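PDB 7JH5: Co-LOCKR: de novo designed protein switch from Synthetic construct, which is designed to act as a protein switch, probably changing state to help target cells by the combination of antigens on their surface. Local coordinates for residues Leu217-Glu222 with Arg270-Ala275; Thr15-Leu20 with Glu85-Glu90; Ala228-Leu233 with Ala263-Ala268. All blocks are in the same frame, centred on the assembly; numbering follows the deposited sequence.

Overall arrangement
The chain is almost wholly helical, six long helices in one bundle, and each contact pairs two antiparallel neighbours. Contacts 1 and 3 join the same two helices, 200-243 and 247-288, with centres 14 Å apart, contact 3 being nested inside the loop that contact 1 closes. Contact 2 joins helices 3-48 and 52-96; its centre lies 19 Å from that of contact 1 and 30 Å from that of contact 3, across the chain's centre. Contacts 1 and 2 are buried and contact 3 partly so. Aliphatic carbons carry contact 1, contact 2 adds a lysine-glutamate salt bridge at its margin, and contact 3 uses tyrosine rings.

Contact 1. Residues Leu217-Glu222 with Arg270-Ala275; sequences LELLRE and RLIREA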
ATOM      1  N   LEU A 217      -3.750  -4.695  -8.026  1.00 24.61           N
ATOM      2  CA  LEU A 217      -2.898  -3.568  -8.395  1.00 21.18           C
ATOM      3  C   LEU A 217      -3.699  -2.281  -8.538  1.00 24.41           C
ATOM      4  O   LEU A 217      -3.172  -1.196  -8.258  1.00 23.12           O
ATOM      5  CB  LEU A 217      -2.140  -3.897  -9.679  1.00 29.98           C
ATOM      6  CG  LEU A 217      -1.045  -4.947  -9.460  1.00 23.79           C
ATOM      7  CD1 LEU A 217      -0.471  -5.437 -10.774  1.00 27.15           C
ATOM      8  CD2 LEU A 217       0.059  -4.371  -8.577  1.00 25.96           C
ATOM      9  N   GLU A 218      -4.962  -2.364  -8.958  0.54 24.10           N
ATOM     10  CA  GLU A 218      -5.810  -1.179  -8.940  0.54 27.23           C
ATOM     11  C   GLU A 218      -6.026  -0.699  -7.509  0.54 25.97           C
ATOM     12  O   GLU A 218      -5.994   0.506  -7.238  0.54 26.60           O
ATOM     13  CB  GLU A 218      -7.145  -1.466  -9.624  0.54 28.86           C
ATOM     14  CG  GLU A 218      -7.999  -0.223  -9.862  0.54 29.28           C
ATOM     15  CD  GLU A 218      -7.400   0.716 -10.897  0.54 31.58           C
ATOM     16  OE1 GLU A 218      -7.183   0.283 -12.050  0.54 31.72           O
ATOM     17  OE2 GLU A 218      -7.145   1.890 -10.556  0.54 29.48           O
ATOM     18  N   LEU A 219      -6.232  -1.636  -6.576  1.00 23.50           N
ATOM     19  CA  LEU A 219      -6.434  -1.262  -5.180  1.00 26.37           C
ATOM     20  C   LEU A 219      -5.233  -0.504  -4.635  1.00 25.20           C
ATOM     21  O   LEU A 219      -5.379   0.564  -4.030  1.00 21.98           O
ATOM     22  CB  LEU A 219      -6.706  -2.512  -4.344  1.00 21.52           C
ATOM     23  CG  LEU A 219      -6.860  -2.304  -2.837  1.00 22.07           C
ATOM     24  CD1 LEU A 219      -7.978  -1.314  -2.555  1.00 22.12           C
ATOM     25  CD2 LEU A 219      -7.120  -3.631  -2.139  1.00 22.20           C
ATOM     26  N   LEU A 220      -4.027  -1.045  -4.843  1.00 26.40           N
ATOM     27  CA  LEU A 220      -2.822  -0.359  -4.384  1.00 25.80           C
ATOM     28  C   LEU A 220      -2.712   1.027  -5.006  1.00 23.11           C
ATOM     29  O   LEU A 220      -2.249   1.972  -4.354  1.00 22.01           O
ATOM     30  CB  LEU A 220      -1.585  -1.197  -4.705  1.00 22.74           C
ATOM     31  CG  LEU A 220      -1.300  -2.336  -3.723  1.00 25.88           C
ATOM     32  CD1 LEU A 220      -0.191  -3.252  -4.221  1.00 28.74           C
ATOM     33  CD2 LEU A 220      -0.939  -1.778  -2.348  1.00 25.82           C
ATOM     34  N   ARG A 221      -3.134   1.174  -6.263  0.55 22.61           N
ATOM     35  CA  ARG A 221      -3.150   2.492  -6.888  0.55 27.65           C
ATOM     36  C   ARG A 221      -4.122   3.416  -6.166  0.55 26.26           C
ATOM     37  O   ARG A 221      -3.798   4.572  -5.875  0.55 26.56           O
ATOM     38  CB  ARG A 221      -3.507   2.362  -8.370  0.55 27.72           C
ATOM     39  CG  ARG A 221      -3.980   3.648  -9.044  0.55 30.44           C
ATOM     40  CD  ARG A 221      -2.878   4.693  -9.178  0.55 31.14           C
ATOM     41  NE  ARG A 221      -1.782   4.240 -10.028  0.55 32.61           N
ATOM     42  CZ  ARG A 221      -0.891   5.044 -10.605  0.55 32.11           C
ATOM     43  NH1 ARG A 221      -0.964   6.358 -10.439  0.55 32.63           N
ATOM     44  NH2 ARG A 221       0.070   4.529 -11.357  0.55 29.01           N
ATOM     45  N   GLU A 222      -5.326   2.916  -5.864  1.00 25.85           N
ATOM     46  CA  GLU A 222      -6.306   3.732  -5.159  1.00 28.12           C
ATOM     47  C   GLU A 222      -5.804   4.104  -3.768  1.00 22.66           C
ATOM     48  O   GLU A 222      -6.009   5.232  -3.307  1.00 25.50           O
ATOM     49  CB  GLU A 222      -7.640   2.989  -5.057  1.00 27.41           C
ATOM     50  CG  GLU A 222      -8.288   2.653  -6.390  1.00 29.92           C
ATOM     51  CD  GLU A 222      -8.509   3.871  -7.257  1.00 41.05           C
ATOM     52  OE1 GLU A 222      -8.967   4.906  -6.728  1.00 39.41           O
ATOM     53  OE2 GLU A 222      -8.205   3.795  -8.467  1.00 39.49           O
ATOM     54  N   ARG A 270     -13.149   1.113   2.364  1.00 36.65           N
ATOM     55  CA  ARG A 270     -14.276   0.621   1.578  1.00 39.65           C
ATOM     56  C   ARG A 270     -13.793  -0.070   0.307  1.00 33.78           C
ATOM     57  O   ARG A 270     -14.253  -1.171  -0.023  1.00 34.15           O
ATOM     58  CB  ARG A 270     -15.221   1.777   1.249  1.00 50.53           C
ATOM     59  CG  ARG A 270     -16.525   1.355   0.601  1.00 54.17           C
ATOM     60  CD  ARG A 270     -17.557   2.481   0.658  1.00 73.09           C
ATOM     61  NE  ARG A 270     -17.138   3.660  -0.096  1.00 75.44           N
ATOM     62  CZ  ARG A 270     -16.866   4.850   0.440  1.00 67.95           C
ATOM     63  NH1 ARG A 270     -16.971   5.049   1.750  1.00 64.22           N
ATOM     64  NH2 ARG A 270     -16.497   5.852  -0.345  1.00 70.19           N
ATOM     65  N   LEU A 271     -12.856   0.552  -0.415  1.00 31.78           N
ATOM     66  CA  LEU A 271     -12.331  -0.077  -1.621  1.00 32.63           C
ATOM     67  C   LEU A 271     -11.759  -1.458  -1.314  1.00 28.05           C
ATOM     68  O   LEU A 271     -11.849  -2.377  -2.135  1.00 25.48           O
ATOM     69  CB  LEU A 271     -11.258   0.793  -2.265  1.00 28.74           C
ATOM     70  CG  LEU A 271     -11.530   2.278  -2.463  1.00 30.93           C
ATOM     71  CD1 LEU A 271     -10.346   2.887  -3.208  1.00 36.17           C
ATOM     72  CD2 LEU A 271     -12.814   2.546  -3.205  1.00 30.75           C
ATOM     73  N   ILE A 272     -11.140  -1.619  -0.137  1.00 28.82           N
ATOM     74  CA  ILE A 272     -10.596  -2.923   0.237  1.00 33.00           C
ATOM     75  C   ILE A 272     -11.706  -3.968   0.250  1.00 29.67           C
ATOM     76  O   ILE A 272     -11.575  -5.048  -0.338  1.00 30.53           O
ATOM     77  CB  ILE A 272      -9.871  -2.849   1.598  1.00 27.37           C
ATOM     78  CG1 ILE A 272      -8.629  -1.959   1.470  1.00 27.13           C
ATOM     79  CG2 ILE A 272      -9.542  -4.259   2.091  1.00 30.71           C
ATOM     80  CD1 ILE A 272      -7.964  -1.583   2.779  1.00 31.13           C
ATOM     81  N   ARG A 273     -12.820  -3.656   0.920  1.00 34.51           N
ATOM     82  CA  ARG A 273     -13.915  -4.616   1.018  1.00 35.42           C
ATOM     83  C   ARG A 273     -14.476  -4.958  -0.358  1.00 33.31           C
ATOM     84  O   ARG A 273     -14.800  -6.119  -0.632  1.00 36.18           O
ATOM     85  CB  ARG A 273     -15.023  -4.073   1.923  1.00 40.66           C
ATOM     86  CG  ARG A 273     -14.793  -4.317   3.407  1.00 37.75           C
ATOM     87  CD  ARG A 273     -14.157  -3.115   4.084  1.00 41.59           C
ATOM     88  NE  ARG A 273     -15.120  -2.035   4.274  1.00 39.33           N
ATOM     89  CZ  ARG A 273     -15.971  -1.967   5.292  1.00 39.33           C
ATOM     90  NH1 ARG A 273     -16.815  -0.949   5.389  1.00 35.46           N
ATOM     91  NH2 ARG A 273     -15.981  -2.922   6.214  1.00 44.79           N
ATOM     92  N   GLU A 274     -14.612  -3.961  -1.234  1.00 23.03           N
ATOM     93  CA  GLU A 274     -15.041  -4.251  -2.597  1.00 34.52           C
ATOM     94  C   GLU A 274     -14.066  -5.205  -3.276  1.00 30.81           C
ATOM     95  O   GLU A 274     -14.482  -6.122  -3.994  1.00 30.95           O
ATOM     96  CB  GLU A 274     -15.168  -2.957  -3.396  1.00 33.07           C
ATOM     97  CG  GLU A 274     -16.354  -2.109  -3.004  1.00 31.81           C
ATOM     98  CD  GLU A 274     -16.260  -0.710  -3.566  1.00 38.97           C
ATOM     99  OE1 GLU A 274     -15.527  -0.517  -4.561  1.00 35.76           O
ATOM    100  OE2 GLU A 274     -16.905   0.201  -3.007  1.00 52.46           O
ATOM    101  N   ALA A 275     -12.762  -5.008  -3.054  1.00 31.85           N
ATOM    102  CA  ALA A 275     -11.764  -5.889  -3.651  1.00 27.85           C
ATOM    103  C   ALA A 275     -11.877  -7.302  -3.097  1.00 27.95           C
ATOM    104  O   ALA A 275     -11.790  -8.280  -3.849  1.00 28.86           O
ATOM    105  CB  ALA A 275     -10.362  -5.332  -3.409  1.00 29.07           C
TER
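Leu219 presents its two methyl branches to different parts of the facing helix. CD1 lies 3.9 Å from Leu271 CB and 4.1 Å from Ile272 CG1, whereas CD2 reaches toward the next turn and meets Ala275 CB at 3.9 Å. This fork follows from the torsions: CG stands anti to the backbone N (chi1 177°), and chi2 of 57° spreads the methyls between the two turns. The side chains of Leu219 and Leu271 cross obliquely, Leu219 CD1 touching the CB end; the CD1 end of Leu271 meets Glu222, whose side chain runs at about a right angle to the leucine. Leu271 CD1 approaches Glu222 CB at 3.3 Å, a tight spacing for two carbons, and Glu222 CG at 3.8 Å.

These contacts belong to the antiparallel hairpin of helices 200-243 and 247-288 in the designed bundle. The two local axes come within 10.3 Å at an angle of 177°, and the closest CA atoms are those of Leu219 and Leu271, 7.0 Å apart. No hydrogen bond spans the segments; their side chains meet one another through aliphatic carbons.

Glu222 contributes its aliphatic stem here; its chain bends at chi2, and its carboxylate forms a salt bridge through OE2 with Arg225, one turn further along the same helix. On the inner side, helix 3-48 closes over the leucine-isoleucine patch: Leu219 touches Ala25, and Ile272 touches both Glu26 and Leu29.

Contact 2. Residues Thr15-Leu20 with Glu85-Glu90; sequences TKLQRL and EKILEE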
ATOM      1  N   THR A  15      -6.365 -18.570  -5.289  1.00 24.02           N
ATOM      2  CA  THR A  15      -7.352 -18.097  -4.327  1.00 27.23           C
ATOM      3  C   THR A  15      -6.710 -17.766  -2.984  1.00 23.04           C
ATOM      4  O   THR A  15      -7.070 -16.771  -2.343  1.00 22.54           O
ATOM      5  CB  THR A  15      -8.450 -19.146  -4.145  1.00 31.43           C
ATOM      6  OG1 THR A  15      -9.213 -19.263  -5.354  1.00 21.64           O
ATOM      7  CG2 THR A  15      -9.361 -18.762  -2.992  1.00 28.19           C
ATOM      8  N   LYS A  16      -5.773 -18.598  -2.526  1.00 24.86           N
ATOM      9  CA  LYS A  16      -5.069 -18.295  -1.287  1.00 24.98           C
ATOM     10  C   LYS A  16      -4.238 -17.027  -1.412  1.00 24.04           C
ATOM     11  O   LYS A  16      -4.095 -16.279  -0.436  1.00 20.28           O
ATOM     12  CB  LYS A  16      -4.163 -19.463  -0.899  1.00 25.38           C
ATOM     13  CG  LYS A  16      -4.881 -20.646  -0.282  1.00 33.64           C
ATOM     14  CD  LYS A  16      -3.948 -21.843  -0.225  1.00 34.56           C
ATOM     15  CE  LYS A  16      -4.356 -22.831   0.852  1.00 42.88           C
ATOM     16  NZ  LYS A  16      -3.233 -23.761   1.183  1.00 42.67           N
ATOM     17  N   LEU A  17      -3.691 -16.769  -2.603  1.00 26.77           N
ATOM     18  CA  LEU A  17      -2.788 -15.635  -2.782  1.00 23.45           C
ATOM     19  C   LEU A  17      -3.546 -14.317  -2.804  1.00 23.27           C
ATOM     20  O   LEU A  17      -3.106 -13.338  -2.178  1.00 22.05           O
ATOM     21  CB  LEU A  17      -1.990 -15.813  -4.076  1.00 18.93           C
ATOM     22  CG  LEU A  17      -0.778 -16.742  -4.004  1.00 18.37           C
ATOM     23  CD1 LEU A  17      -0.133 -16.918  -5.371  1.00 22.15           C
ATOM     24  CD2 LEU A  17       0.240 -16.203  -3.009  1.00 22.59           C
ATOM     25  N   GLN A  18      -4.674 -14.252  -3.510  0.54 25.67           N
ATOM     26  CA  GLN A  18      -5.454 -13.022  -3.549  0.54 23.22           C
ATOM     27  C   GLN A  18      -5.958 -12.658  -2.157  0.54 23.42           C
ATOM     28  O   GLN A  18      -5.861 -11.502  -1.732  0.54 25.84           O
ATOM     29  CB  GLN A  18      -6.614 -13.160  -4.535  0.54 23.78           C
ATOM     30  CG  GLN A  18      -7.580 -14.298  -4.242  0.54 26.62           C
ATOM     31  CD  GLN A  18      -8.827 -13.840  -3.507  0.54 25.32           C
ATOM     32  OE1 GLN A  18      -8.853 -12.762  -2.913  0.54 27.06           O
ATOM     33  NE2 GLN A  18      -9.871 -14.658  -3.549  0.54 25.13           N
ATOM     34  N   ARG A  19      -6.491 -13.643  -1.426  1.00 22.07           N
ATOM     35  CA  ARG A  19      -6.891 -13.399  -0.047  1.00 27.20           C
ATOM     36  C   ARG A  19      -5.710 -12.889   0.766  1.00 28.21           C
ATOM     37  O   ARG A  19      -5.854 -11.974   1.586  1.00 27.79           O
ATOM     38  CB  ARG A  19      -7.446 -14.676   0.578  1.00 26.52           C
ATOM     39  CG  ARG A  19      -8.806 -15.093   0.061  1.00 30.61           C
ATOM     40  CD  ARG A  19      -9.183 -16.452   0.624  1.00 27.14           C
ATOM     41  NE  ARG A  19     -10.383 -16.999  -0.001  1.00 35.54           N
ATOM     42  CZ  ARG A  19     -10.783 -18.259   0.134  1.00 37.84           C
ATOM     43  NH1 ARG A  19     -10.074 -19.106   0.870  1.00 35.84           N
ATOM     44  NH2 ARG A  19     -11.886 -18.676  -0.470  1.00 35.44           N
ATOM     45  N   LEU A  20      -4.528 -13.475   0.546  1.00 27.96           N
ATOM     46  CA  LEU A  20      -3.326 -13.016   1.232  1.00 29.03           C
ATOM     47  C   LEU A  20      -3.022 -11.564   0.897  1.00 26.67           C
ATOM     48  O   LEU A  20      -2.643 -10.782   1.777  1.00 24.94           O
ATOM     49  CB  LEU A  20      -2.137 -13.894   0.850  1.00 25.55           C
ATOM     50  CG  LEU A  20      -0.816 -13.519   1.522  1.00 26.26           C
ATOM     51  CD1 LEU A  20      -0.964 -13.637   3.031  1.00 35.49           C
ATOM     52  CD2 LEU A  20       0.318 -14.390   1.012  1.00 28.25           C
ATOM     53  N   GLU A  85       5.482 -17.856  -0.211  1.00 25.12           N
ATOM     54  CA  GLU A  85       6.418 -18.944  -0.472  1.00 29.33           C
ATOM     55  C   GLU A  85       5.785 -20.294  -0.157  1.00 24.16           C
ATOM     56  O   GLU A  85       5.807 -21.211  -0.987  1.00 28.54           O
ATOM     57  CB  GLU A  85       7.697 -18.748   0.348  1.00 30.67           C
ATOM     58  CG  GLU A  85       8.775 -17.943  -0.367  1.00 35.24           C
ATOM     59  CD  GLU A  85       9.842 -17.406   0.575  1.00 37.86           C
ATOM     60  OE1 GLU A  85      10.323 -18.165   1.444  1.00 44.70           O
ATOM     61  OE2 GLU A  85      10.196 -16.214   0.449  1.00 38.42           O
ATOM     62  N   LYS A  86       5.214 -20.437   1.042  1.00 28.41           N
ATOM     63  CA  LYS A  86       4.584 -21.702   1.406  1.00 35.00           C
ATOM     64  C   LYS A  86       3.484 -22.064   0.414  1.00 35.43           C
ATOM     65  O   LYS A  86       3.493 -23.155  -0.166  1.00 35.82           O
ATOM     66  CB  LYS A  86       4.026 -21.635   2.831  1.00 35.80           C
ATOM     67  CG  LYS A  86       3.056 -22.770   3.147  1.00 41.50           C
ATOM     68  CD  LYS A  86       3.021 -23.151   4.628  1.00 29.54           C
ATOM     69  CE  LYS A  86       2.446 -22.049   5.507  1.00 40.07           C
ATOM     70  NZ  LYS A  86       1.278 -21.364   4.893  1.00 43.68           N
ATOM     71  N   ILE A  87       2.534 -21.149   0.194  1.00 34.10           N
ATOM     72  CA  ILE A  87       1.415 -21.427  -0.705  1.00 31.95           C
ATOM     73  C   ILE A  87       1.918 -21.983  -2.033  1.00 33.51           C
ATOM     74  O   ILE A  87       1.387 -22.969  -2.559  1.00 33.90           O
ATOM     75  CB  ILE A  87       0.571 -20.158  -0.920  1.00 28.16           C
ATOM     76  CG1 ILE A  87      -0.134 -19.762   0.377  1.00 24.84           C
ATOM     77  CG2 ILE A  87      -0.426 -20.380  -2.043  1.00 23.36           C
ATOM     78  CD1 ILE A  87      -0.706 -18.363   0.351  1.00 25.39           C
ATOM     79  N   LEU A  88       2.947 -21.349  -2.597  1.00 29.06           N
ATOM     80  CA  LEU A  88       3.453 -21.775  -3.897  1.00 29.04           C
ATOM     81  C   LEU A  88       4.161 -23.118  -3.794  1.00 34.83           C
ATOM     82  O   LEU A  88       3.994 -23.979  -4.665  1.00 33.40           O
ATOM     83  CB  LEU A  88       4.381 -20.703  -4.462  1.00 30.35           C
ATOM     84  CG  LEU A  88       3.635 -19.461  -4.954  1.00 23.65           C
ATOM     85  CD1 LEU A  88       4.538 -18.245  -5.008  1.00 26.32           C
ATOM     86  CD2 LEU A  88       3.022 -19.728  -6.329  1.00 24.84           C
ATOM     87  N   GLU A  89       4.944 -23.322  -2.732  1.00 32.92           N
ATOM     88  CA  GLU A  89       5.572 -24.619  -2.518  1.00 36.34           C
ATOM     89  C   GLU A  89       4.533 -25.728  -2.394  1.00 35.98           C
ATOM     90  O   GLU A  89       4.800 -26.870  -2.790  1.00 36.03           O
ATOM     91  CB  GLU A  89       6.458 -24.573  -1.272  1.00 35.14           C
ATOM     92  N   GLU A  90       3.345 -25.423  -1.852  1.00 32.59           N
ATOM     93  CA  GLU A  90       2.275 -26.415  -1.874  1.00 38.41           C
ATOM     94  C   GLU A  90       1.807 -26.681  -3.302  1.00 37.01           C
ATOM     95  O   GLU A  90       1.354 -27.788  -3.615  1.00 40.76           O
ATOM     96  CB  GLU A  90       1.063 -25.979  -1.043  1.00 51.60           C
ATOM     97  CG  GLU A  90       1.332 -25.004   0.087  1.00 60.07           C
ATOM     98  CD  GLU A  90       0.141 -24.850   1.029  1.00 54.36           C
ATOM     99  OE1 GLU A  90      -0.725 -23.980   0.786  1.00 44.05           O
ATOM    100  OE2 GLU A  90       0.074 -25.608   2.022  1.00 48.86           O
TER
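Ile87 is the apolar centre of the contact, and its CD1 is shared by three residues of the opposite segment: it lies 3.8 Å from Lys16 CB, 4.1 Å from Leu17 CD2 and 4.2 Å from Leu20 CD2. The pair is an antiparallel helical hairpin within the six-helix bundle, with local axes 10.2 Å apart at 172°. Leu17 and Leu20 each lie alongside Ile87, running the opposite way, and Leu17 CD1 also reaches Leu88 CD2 at 4.3 Å.

Lys16 combines both kinds of contact. Its CB rests against Ile87, and the chain, extended beyond CG, carries NZ outward to a salt bridge with Glu90. Replacing it with an alanine would probably leave the Glu90 carboxylate without this cationic mate, while the CB contact to Ile87 could persist.

Further out, helix 101-142 backs the leucines, with Leu17 on Ile110 and Gln114 and Leu88 on Leu107 and Ala111. The other nearby lysine, Lys86, forms a salt bridge with Glu83, its NZ staying 6.3 Å from Lys16 NZ. The Glu90 side chain is placed with some doubt, its CG lying too near Lys86 O, which makes the details of the bond uncertain; as modelled, Lys16 NZ meets Glu90 OE1 at 2.5 Å, on the syn side and 21° out of the carboxylate plane.

Contact 3. Residues Ala228-Leu233 with Ala263-Ala268; sequences AQLQEL and AYYADA
With CG anti to its carbonyl carbon (chi1 -75°), Tyr264 sends its ring across to helix 200-243, where Gln229, Leu230 and Leu233 receive it. Gln229 takes the other course: its CG is anti to the backbone N and the chain then bends at chi2, which brings the methylene over one face of the ring. The planes of the glutamine amide and the phenol are 27° apart, so the two flat groups are tilted against each other. The model places Gln229 CG closer to the ring than two carbons can normally approach, so the spacing there is doubtful.

Leu233 approaches from a different direction. Its CD1 lies at the ring edge, in the plane, 3.7 Å from Tyr264 CE2. As modelled, the tyrosine has Gln229 over one face, at that doubtful spacing, and Leu233 at its rim, a turn further along the same helix.

Leu230 divides its methyls between the two tyrosines. CD2 is 4.0 Å from Tyr264 CB, the two side chains lying alongside and running oppositely. CD1 comes to the edge of the neighbouring ring, 4.2 Å from Tyr265 CE2, where the side chains run at about a right angle.

No hydrogen bond crosses between the segments; apolar contacts and the tyrosine rings make this part of the antiparallel hairpin. Its local axes are 10.9 Å apart at 178°, and the nearest CA atoms, of Leu230 and Tyr264, lie 7.4 Å apart.

Leu230 touches Ile32 of helix 3-48, and Tyr265 touches Ala33 and Gln36 of the same helix. Next to Leu230 in the chain, Gln231 hydrogen-bonds through NE2 to Asn135 of helix 101-142 and Ser162 of helix 148-191.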
ATOM      1  N   ALA A 228      -1.907  10.263  -1.045  1.00 22.01           N
ATOM      2  CA  ALA A 228      -1.514  11.545  -1.622  1.00 24.33           C
ATOM      3  C   ALA A 228      -2.467  12.662  -1.217  1.00 18.76           C
ATOM      4  O   ALA A 228      -2.058  13.826  -1.139  1.00 17.38           O
ATOM      5  CB  ALA A 228      -1.451  11.440  -3.147  1.00 23.30           C
ATOM      6  N   GLN A 229      -3.737  12.335  -0.966  1.00 20.46           N
ATOM      7  CA  GLN A 229      -4.679  13.344  -0.497  1.00 26.95           C
ATOM      8  C   GLN A 229      -4.520  13.602   0.998  1.00 25.01           C
ATOM      9  O   GLN A 229      -4.644  14.746   1.448  1.00 21.47           O
ATOM     10  CB  GLN A 229      -6.112  12.915  -0.812  1.00 32.03           C
ATOM     11  CG  GLN A 229      -7.164  13.916  -0.363  1.00 51.00           C
ATOM     12  CD  GLN A 229      -6.931  15.306  -0.924  1.00 41.77           C
ATOM     13  OE1 GLN A 229      -7.011  15.524  -2.134  1.00 44.98           O
ATOM     14  NE2 GLN A 229      -6.638  16.256  -0.043  1.00 36.88           N
ATOM     15  N   LEU A 230      -4.259  12.557   1.787  1.00 26.43           N
ATOM     16  CA  LEU A 230      -3.915  12.767   3.189  1.00 23.08           C
ATOM     17  C   LEU A 230      -2.712  13.695   3.310  1.00 18.79           C
ATOM     18  O   LEU A 230      -2.727  14.659   4.085  1.00 21.84           O
ATOM     19  CB  LEU A 230      -3.632  11.430   3.871  1.00 19.91           C
ATOM     20  CG  LEU A 230      -4.831  10.530   4.161  1.00 25.67           C
ATOM     21  CD1 LEU A 230      -4.358   9.161   4.629  1.00 25.76           C
ATOM     22  CD2 LEU A 230      -5.737  11.156   5.203  1.00 25.55           C
ATOM     23  N   GLN A 231      -1.657  13.421   2.540  1.00 20.17           N
ATOM     24  CA  GLN A 231      -0.481  14.283   2.565  1.00 23.20           C
ATOM     25  C   GLN A 231      -0.837  15.704   2.145  1.00 23.33           C
ATOM     26  O   GLN A 231      -0.295  16.672   2.689  1.00 22.51           O
ATOM     27  CB  GLN A 231       0.603  13.699   1.661  1.00 21.79           C
ATOM     28  CG  GLN A 231       1.915  14.453   1.676  1.00 18.69           C
ATOM     29  CD  GLN A 231       2.521  14.573   3.060  1.00 20.13           C
ATOM     30  OE1 GLN A 231       2.099  13.903   4.005  1.00 23.44           O
ATOM     31  NE2 GLN A 231       3.522  15.433   3.186  1.00 18.89           N
ATOM     32  N   GLU A 232      -1.760  15.851   1.190  1.00 23.51           N
ATOM     33  CA  GLU A 232      -2.197  17.183   0.785  1.00 28.63           C
ATOM     34  C   GLU A 232      -2.777  17.946   1.968  1.00 27.49           C
ATOM     35  O   GLU A 232      -2.506  19.142   2.142  1.00 25.68           O
ATOM     36  CB  GLU A 232      -3.234  17.075  -0.330  1.00 28.75           C
ATOM     37  CG  GLU A 232      -3.370  18.321  -1.173  1.00 39.21           C
ATOM     38  CD  GLU A 232      -2.501  18.263  -2.408  1.00 48.24           C
ATOM     39  OE1 GLU A 232      -1.669  19.175  -2.600  1.00 50.70           O
ATOM     40  OE2 GLU A 232      -2.645  17.295  -3.183  1.00 50.90           O
ATOM     41  N   LEU A 233      -3.589  17.270   2.786  1.00 22.78           N
ATOM     42  CA  LEU A 233      -4.114  17.893   3.994  1.00 29.71           C
ATOM     43  C   LEU A 233      -2.991  18.248   4.960  1.00 26.07           C
ATOM     44  O   LEU A 233      -3.049  19.280   5.640  1.00 28.84           O
ATOM     45  CB  LEU A 233      -5.118  16.960   4.672  1.00 21.48           C
ATOM     46  CG  LEU A 233      -6.420  16.641   3.940  1.00 25.12           C
ATOM     47  CD1 LEU A 233      -7.364  15.884   4.866  1.00 29.94           C
ATOM     48  CD2 LEU A 233      -7.087  17.900   3.424  1.00 28.46           C
ATOM     49  N   ALA A 263     -12.564  10.382   7.035  1.00 34.95           N
ATOM     50  CA  ALA A 263     -13.367  10.118   5.847  1.00 34.81           C
ATOM     51  C   ALA A 263     -12.540   9.417   4.779  1.00 41.41           C
ATOM     52  O   ALA A 263     -13.025   8.502   4.104  1.00 38.39           O
ATOM     53  CB  ALA A 263     -13.945  11.423   5.301  1.00 33.94           C
ATOM     54  N   TYR A 264     -11.280   9.832   4.615  1.00 39.81           N
ATOM     55  CA  TYR A 264     -10.431   9.238   3.589  1.00 39.50           C
ATOM     56  C   TYR A 264     -10.073   7.797   3.934  1.00 36.49           C
ATOM     57  O   TYR A 264     -10.048   6.937   3.044  1.00 43.35           O
ATOM     58  CB  TYR A 264      -9.175  10.087   3.400  1.00 38.69           C
ATOM     59  CG  TYR A 264      -9.418  11.371   2.634  1.00 38.32           C
ATOM     60  CD1 TYR A 264     -10.179  11.379   1.472  1.00 47.35           C
ATOM     61  CD2 TYR A 264      -8.887  12.576   3.075  1.00 42.28           C
ATOM     62  CE1 TYR A 264     -10.402  12.545   0.771  1.00 56.15           C
ATOM     63  CE2 TYR A 264      -9.109  13.750   2.381  1.00 43.73           C
ATOM     64  CZ  TYR A 264      -9.870  13.728   1.230  1.00 53.22           C
ATOM     65  OH  TYR A 264     -10.089  14.890   0.526  1.00 51.47           O
ATOM     66  N   TYR A 265      -9.793   7.506   5.211  1.00 39.80           N
ATOM     67  CA  TYR A 265      -9.657   6.111   5.616  1.00 40.05           C
ATOM     68  C   TYR A 265     -10.859   5.309   5.121  1.00 41.41           C
ATOM     69  O   TYR A 265     -10.718   4.282   4.449  1.00 41.16           O
ATOM     70  CB  TYR A 265      -9.581   5.948   7.137  1.00 39.85           C
ATOM     71  CG  TYR A 265      -8.455   6.599   7.902  1.00 50.11           C
ATOM     72  CD1 TYR A 265      -8.578   6.785   9.276  1.00 60.79           C
ATOM     73  CD2 TYR A 265      -7.282   7.012   7.289  1.00 48.33           C
ATOM     74  CE1 TYR A 265      -7.577   7.373  10.016  1.00 58.53           C
ATOM     75  CE2 TYR A 265      -6.264   7.610   8.030  1.00 43.19           C
ATOM     76  CZ  TYR A 265      -6.424   7.785   9.395  1.00 52.66           C
ATOM     77  OH  TYR A 265      -5.432   8.372  10.153  1.00 38.53           O
ATOM     78  N   ALA A 266     -12.063   5.778   5.468  1.00 36.57           N
ATOM     79  CA  ALA A 266     -13.270   4.987   5.256  1.00 41.09           C
ATOM     80  C   ALA A 266     -13.504   4.720   3.777  1.00 39.68           C
ATOM     81  O   ALA A 266     -13.899   3.614   3.397  1.00 38.10           O
ATOM     82  CB  ALA A 266     -14.473   5.698   5.876  1.00 44.43           C
ATOM     83  N   ASP A 267     -13.281   5.723   2.925  1.00 39.59           N
ATOM     84  CA  ASP A 267     -13.297   5.471   1.489  1.00 45.95           C
ATOM     85  C   ASP A 267     -12.261   4.413   1.128  1.00 40.03           C
ATOM     86  O   ASP A 267     -12.564   3.437   0.430  1.00 38.37           O
ATOM     87  CB  ASP A 267     -13.036   6.767   0.721  1.00 48.94           C
ATOM     88  CG  ASP A 267     -13.945   7.901   1.163  1.00 72.59           C
ATOM     89  OD1 ASP A 267     -15.001   7.621   1.770  1.00 65.03           O
ATOM     90  OD2 ASP A 267     -13.599   9.071   0.901  1.00 61.66           O
ATOM     91  N   ALA A 268     -11.031   4.579   1.625  1.00 37.43           N
ATOM     92  CA  ALA A 268      -9.972   3.615   1.350  1.00 34.16           C
ATOM     93  C   ALA A 268     -10.343   2.231   1.868  1.00 33.51           C
ATOM     94  O   ALA A 268     -10.297   1.245   1.123  1.00 34.85           O
ATOM     95  CB  ALA A 268      -8.662   4.089   1.979  1.00 31.74           C
TER